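Local atomic coordinates of phytoene synthase (Enterococcus hirae, PDB entry 5IYS), a protein that binds magnesium and a farnesyl thiodiphosphate inhibitor and probably condenses two prenyl diphosphates head to head into a carotenoid precursor, as dehydrosqualene and phytoene synthases do. Residues 147-158 with 227-238. Sequence-based numbering, arbitrary orientation.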
loop_
_atom_site.group_PDB
_atom_site.type_symbol
_atom_site.label_atom_id
_atom_site.label_comp_id
_atom_site.label_asym_id
_atom_site.label_seq_id
_atom_site.Cartn_x
_atom_site.Cartn_y
_atom_site.Cartn_z
ATOM N N LEU A 147 -14.828 1.343 -5.096
ATOM C CA LEU A 147 -15.080 -0.004 -4.587
ATOM C C LEU A 147 -16.405 -0.166 -3.854
ATOM O O LEU A 147 -16.799 -1.276 -3.528
ATOM C CB LEU A 147 -13.921 -0.416 -3.662
ATOM C CG LEU A 147 -12.499 -0.365 -4.240
ATOM C CD1 LEU A 147 -11.499 -0.702 -3.138
ATOM C CD2 LEU A 147 -12.410 -1.386 -5.376
ATOM N N THR A 148 -17.035 0.938 -3.476
ATOM C CA THR A 148 -18.224 0.872 -2.646
ATOM C C THR A 148 -19.110 2.051 -3.038
ATOM O O THR A 148 -18.592 3.099 -3.417
ATOM C CB THR A 148 -17.887 0.881 -1.106
ATOM O OG1 THR A 148 -19.088 0.679 -0.345
ATOM C CG2 THR A 148 -17.273 2.182 -0.663
ATOM N N GLU A 149 -20.417 1.912 -2.817
ATOM C CA GLU A 149 -21.373 2.974 -3.086
ATOM C C GLU A 149 -21.167 4.159 -2.152
ATOM O O GLU A 149 -21.250 5.297 -2.585
ATOM C CB GLU A 149 -22.830 2.470 -3.046
ATOM C CG GLU A 149 -23.291 1.824 -1.720
ATOM C CD GLU A 149 -24.659 1.100 -1.807
ATOM O OE1 GLU A 149 -25.701 1.737 -1.530
ATOM O OE2 GLU A 149 -24.707 -0.121 -2.104
ATOM N N ARG A 150 -20.845 3.916 -0.887
ATOM C CA ARG A 150 -20.582 5.045 0.016
ATOM C C ARG A 150 -19.319 4.785 0.801
ATOM O O ARG A 150 -19.335 4.044 1.783
ATOM C CB ARG A 150 -21.725 5.307 1.006
ATOM C CG ARG A 150 -21.486 6.597 1.831
ATOM C CD ARG A 150 -22.792 7.199 2.360
ATOM N NE ARG A 150 -22.584 8.319 3.277
ATOM C CZ ARG A 150 -22.274 8.180 4.560
ATOM N NH1 ARG A 150 -22.068 6.963 5.047
ATOM N NH2 ARG A 150 -22.098 9.252 5.330
ATOM N N PRO A 151 -18.203 5.371 0.342
ATOM C CA PRO A 151 -16.957 5.243 1.073
ATOM C C PRO A 151 -17.016 5.548 2.570
ATOM O O PRO A 151 -16.318 4.895 3.348
ATOM C CB PRO A 151 -16.005 6.193 0.331
ATOM C CG PRO A 151 -16.617 6.337 -1.034
ATOM C CD PRO A 151 -18.089 6.272 -0.820
ATOM N N ALA A 152 -17.787 6.557 2.975
ATOM C CA ALA A 152 -17.880 6.901 4.400
ATOM C C ALA A 152 -18.277 5.735 5.305
ATOM O O ALA A 152 -17.764 5.623 6.427
ATOM C CB ALA A 152 -18.788 8.109 4.645
ATOM N N ASP A 153 -19.020 4.782 4.752
ATOM C CA ASP A 153 -19.485 3.604 5.509
ATOM C C ASP A 153 -18.335 2.752 6.045
ATOM O O ASP A 153 -18.455 2.076 7.068
ATOM C CB ASP A 153 -20.395 2.714 4.652
ATOM C CG ASP A 153 -21.750 3.346 4.403
ATOM O OD1 ASP A 153 -22.012 4.417 4.983
ATOM O OD2 ASP A 153 -22.511 2.825 3.553
ATOM N N ILE A 154 -17.232 2.698 5.308
ATOM C CA ILE A 154 -16.200 1.739 5.666
ATOM C C ILE A 154 -14.800 2.332 5.670
ATOM O O ILE A 154 -13.831 1.663 5.318
ATOM C CB ILE A 154 -16.230 0.511 4.719
ATOM C CG1 ILE A 154 -16.333 0.952 3.258
ATOM C CG2 ILE A 154 -17.408 -0.434 5.070
ATOM C CD1 ILE A 154 -16.094 -0.200 2.230
ATOM N N VAL A 155 -14.668 3.589 6.076
ATOM C CA VAL A 155 -13.328 4.171 6.121
ATOM C C VAL A 155 -12.458 3.443 7.147
ATOM O O VAL A 155 -11.248 3.320 6.968
ATOM C CB VAL A 155 -13.337 5.680 6.514
ATOM C CG1 VAL A 155 -14.025 6.526 5.430
ATOM C CG2 VAL A 155 -14.014 5.862 7.888
ATOM N N VAL A 156 -13.050 3.044 8.264
ATOM C CA VAL A 156 -12.281 2.420 9.338
ATOM C C VAL A 156 -11.599 1.109 8.903
ATOM O O VAL A 156 -10.389 0.947 9.067
ATOM C CB VAL A 156 -13.152 2.254 10.616
ATOM C CG1 VAL A 156 -12.441 1.356 11.625
ATOM C CG2 VAL A 156 -13.412 3.640 11.237
ATOM N N PRO A 157 -12.369 0.165 8.353
ATOM C CA PRO A 157 -11.722 -1.055 7.889
ATOM C C PRO A 157 -10.807 -0.848 6.692
ATOM O O PRO A 157 -9.838 -1.571 6.546
ATOM C CB PRO A 157 -12.890 -1.976 7.520
ATOM C CG PRO A 157 -14.101 -1.105 7.447
ATOM C CD PRO A 157 -13.824 -0.005 8.483
ATOM N N ALA A 158 -11.080 0.156 5.868
ATOM C CA ALA A 158 -10.211 0.437 4.743
ATOM C C ALA A 158 -8.861 0.876 5.262
ATOM O O ALA A 158 -7.819 0.428 4.786
ATOM C CB ALA A 158 -10.812 1.506 3.875
ATOM N N SER A 227 -10.134 -5.835 8.723
ATOM C CA SER A 227 -10.488 -5.022 7.554
ATOM C C SER A 227 -11.490 -5.746 6.667
ATOM O O SER A 227 -12.232 -5.098 5.919
ATOM C CB SER A 227 -9.240 -4.650 6.724
ATOM O OG SER A 227 -8.769 -5.775 5.976
ATOM N N PHE A 228 -11.466 -7.076 6.713
ATOM C CA PHE A 228 -12.361 -7.906 5.895
ATOM C C PHE A 228 -13.841 -7.743 6.279
ATOM O O PHE A 228 -14.728 -8.082 5.499
ATOM C CB PHE A 228 -11.973 -9.395 5.963
ATOM C CG PHE A 228 -10.586 -9.708 5.441
ATOM C CD1 PHE A 228 -9.864 -8.775 4.704
ATOM C CD2 PHE A 228 -9.979 -10.929 5.755
ATOM C CE1 PHE A 228 -8.627 -9.096 4.152
ATOM C CE2 PHE A 228 -8.728 -11.262 5.228
ATOM C CZ PHE A 228 -8.035 -10.333 4.452
ATOM N N GLU A 229 -14.106 -7.070 7.393
ATOM C CA GLU A 229 -15.463 -6.685 7.746
ATOM C C GLU A 229 -16.145 -5.802 6.692
ATOM O O GLU A 229 -17.380 -5.808 6.558
ATOM C CB GLU A 229 -15.393 -5.918 9.057
ATOM C CG GLU A 229 -16.708 -5.409 9.572
ATOM C CD GLU A 229 -16.517 -4.708 10.916
ATOM O OE1 GLU A 229 -15.939 -5.341 11.834
ATOM O OE2 GLU A 229 -16.910 -3.523 11.023
ATOM N N MET A 230 -15.349 -5.102 5.882
ATOM C CA MET A 230 -15.943 -4.259 4.840
ATOM C C MET A 230 -16.563 -5.033 3.685
ATOM O O MET A 230 -17.319 -4.459 2.912
ATOM C CB MET A 230 -14.935 -3.243 4.304
ATOM C CG MET A 230 -13.826 -3.851 3.508
ATOM S SD MET A 230 -12.619 -2.556 3.071
ATOM C CE MET A 230 -11.137 -3.482 3.423
ATOM N N PHE A 231 -16.290 -6.329 3.550
ATOM C CA PHE A 231 -16.678 -6.991 2.288
ATOM C C PHE A 231 -18.140 -6.892 1.870
ATOM O O PHE A 231 -18.454 -6.697 0.682
ATOM C CB PHE A 231 -16.133 -8.425 2.182
ATOM C CG PHE A 231 -14.641 -8.482 1.915
ATOM C CD1 PHE A 231 -14.076 -7.719 0.906
ATOM C CD2 PHE A 231 -13.805 -9.280 2.687
ATOM C CE1 PHE A 231 -12.700 -7.753 0.665
ATOM C CE2 PHE A 231 -12.434 -9.352 2.432
ATOM C CZ PHE A 231 -11.878 -8.536 1.474
ATOM N N PRO A 232 -19.072 -7.029 2.841
ATOM C CA PRO A 232 -20.467 -6.992 2.432
ATOM C C PRO A 232 -20.889 -5.679 1.785
ATOM O O PRO A 232 -21.907 -5.649 1.079
ATOM C CB PRO A 232 -21.235 -7.238 3.744
ATOM C CG PRO A 232 -20.262 -8.081 4.578
ATOM C CD PRO A 232 -18.876 -7.558 4.198
ATOM N N LEU A 233 -20.117 -4.610 1.992
ATOM C CA LEU A 233 -20.456 -3.298 1.450
ATOM C C LEU A 233 -19.576 -2.967 0.237
ATOM O O LEU A 233 -19.724 -1.924 -0.392
ATOM C CB LEU A 233 -20.184 -2.216 2.493
ATOM C CG LEU A 233 -21.139 -2.308 3.692
ATOM C CD1 LEU A 233 -20.906 -1.212 4.734
ATOM C CD2 LEU A 233 -22.561 -2.321 3.165
ATOM N N ILE A 234 -18.597 -3.812 -0.013
ATOM C CA ILE A 234 -17.845 -3.700 -1.261
ATOM C C ILE A 234 -18.702 -4.133 -2.440
ATOM O O ILE A 234 -19.389 -5.161 -2.384
ATOM C CB ILE A 234 -16.583 -4.523 -1.189
ATOM C CG1 ILE A 234 -15.716 -4.034 -0.026
ATOM C CG2 ILE A 234 -15.808 -4.476 -2.541
ATOM C CD1 ILE A 234 -14.989 -2.739 -0.330
ATOM N N THR A 235 -18.679 -3.335 -3.502
ATOM C CA THR A 235 -19.413 -3.737 -4.711
ATOM C C THR A 235 -19.026 -5.149 -5.181
ATOM O O THR A 235 -17.864 -5.540 -5.119
ATOM C CB THR A 235 -19.188 -2.727 -5.840
ATOM O OG1 THR A 235 -19.564 -1.435 -5.372
ATOM C CG2 THR A 235 -20.057 -3.073 -7.047
ATOM N N GLU A 236 -20.021 -5.968 -5.494
ATOM C CA GLU A 236 -19.785 -7.399 -5.708
ATOM C C GLU A 236 -18.663 -7.662 -6.720
ATOM O O GLU A 236 -17.688 -8.370 -6.411
ATOM C CB GLU A 236 -21.045 -8.111 -6.187
ATOM C CG GLU A 236 -20.781 -9.587 -6.453
ATOM C CD GLU A 236 -22.027 -10.312 -6.920
ATOM O OE1 GLU A 236 -23.128 -9.892 -6.494
ATOM O OE2 GLU A 236 -21.910 -11.231 -7.766
ATOM N N ASP A 237 -18.735 -6.987 -7.857
ATOM C CA ASP A 237 -17.683 -7.125 -8.897
ATOM C C ASP A 237 -16.282 -6.605 -8.550
ATOM O O ASP A 237 -15.323 -6.799 -9.322
ATOM C CB ASP A 237 -18.163 -6.583 -10.255
ATOM C CG ASP A 237 -18.325 -5.060 -10.305
ATOM O OD1 ASP A 237 -17.863 -4.290 -9.429
ATOM O OD2 ASP A 237 -18.847 -4.596 -11.340
ATOM N N CYS A 238 -16.146 -6.004 -7.363
ATOM C CA CYS A 238 -14.849 -5.516 -6.865
ATOM C C CYS A 238 -14.255 -6.395 -5.776
ATOM O O CYS A 238 -13.131 -6.180 -5.332
ATOM C CB CYS A 238 -14.956 -4.080 -6.343
ATOM S SG CYS A 238 -15.417 -2.884 -7.628
HETATM O O HOH W 1 -21.537 -0.802 -2.283
#
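I154 fills the tight centre of this contact, where its branches divide the work: CG2 lies 3.6 Å from CD1 of L233 and also meets CB of M230, while CD1 reaches CD1 of I234 at 3.8 Å. A chi1 of 46° sets CG1 between backbone N and carbonyl carbon, and the extended chi2 (169°) then carries CD1 on to I234. The I154 side chain crosses those of M230 and I234 nearly at right angles but runs antiparallel to that of L233. One end is closed by P157, whose CG rests 3.9 Å from M230 CB and whose O approaches S227 CB; S227 OG turns instead to the Y224 carbonyl. At the other end, L147 CD2 packs on C238 CB, 3.8 Å away. Here the two backbones are tied together: T235 N gives a fairly straight bond to L147 O (2.8 Å, 161°), which T235 OG1 supplements weakly. T148 OG1 donates to L233 O at 2.7 Å from above the carbonyl plane. The solvent side is looser. There a water donates to L233 O and to E149 OE2 and accepts from E149 N, bridging the segments, and exposed D153 offers L233 CD1 only its CB. The contact thus joins the turn leading into helix 155-172 to the irregular link between helices 207-227 and 236-258 of this all-helical fold. A158 touches a bound farnesyl thiodiphosphate, M230 also packs on L161 of helix 155-172, and F228 and F231 leave the backbone on the side away from 147-158, their rings touching helix 236-258.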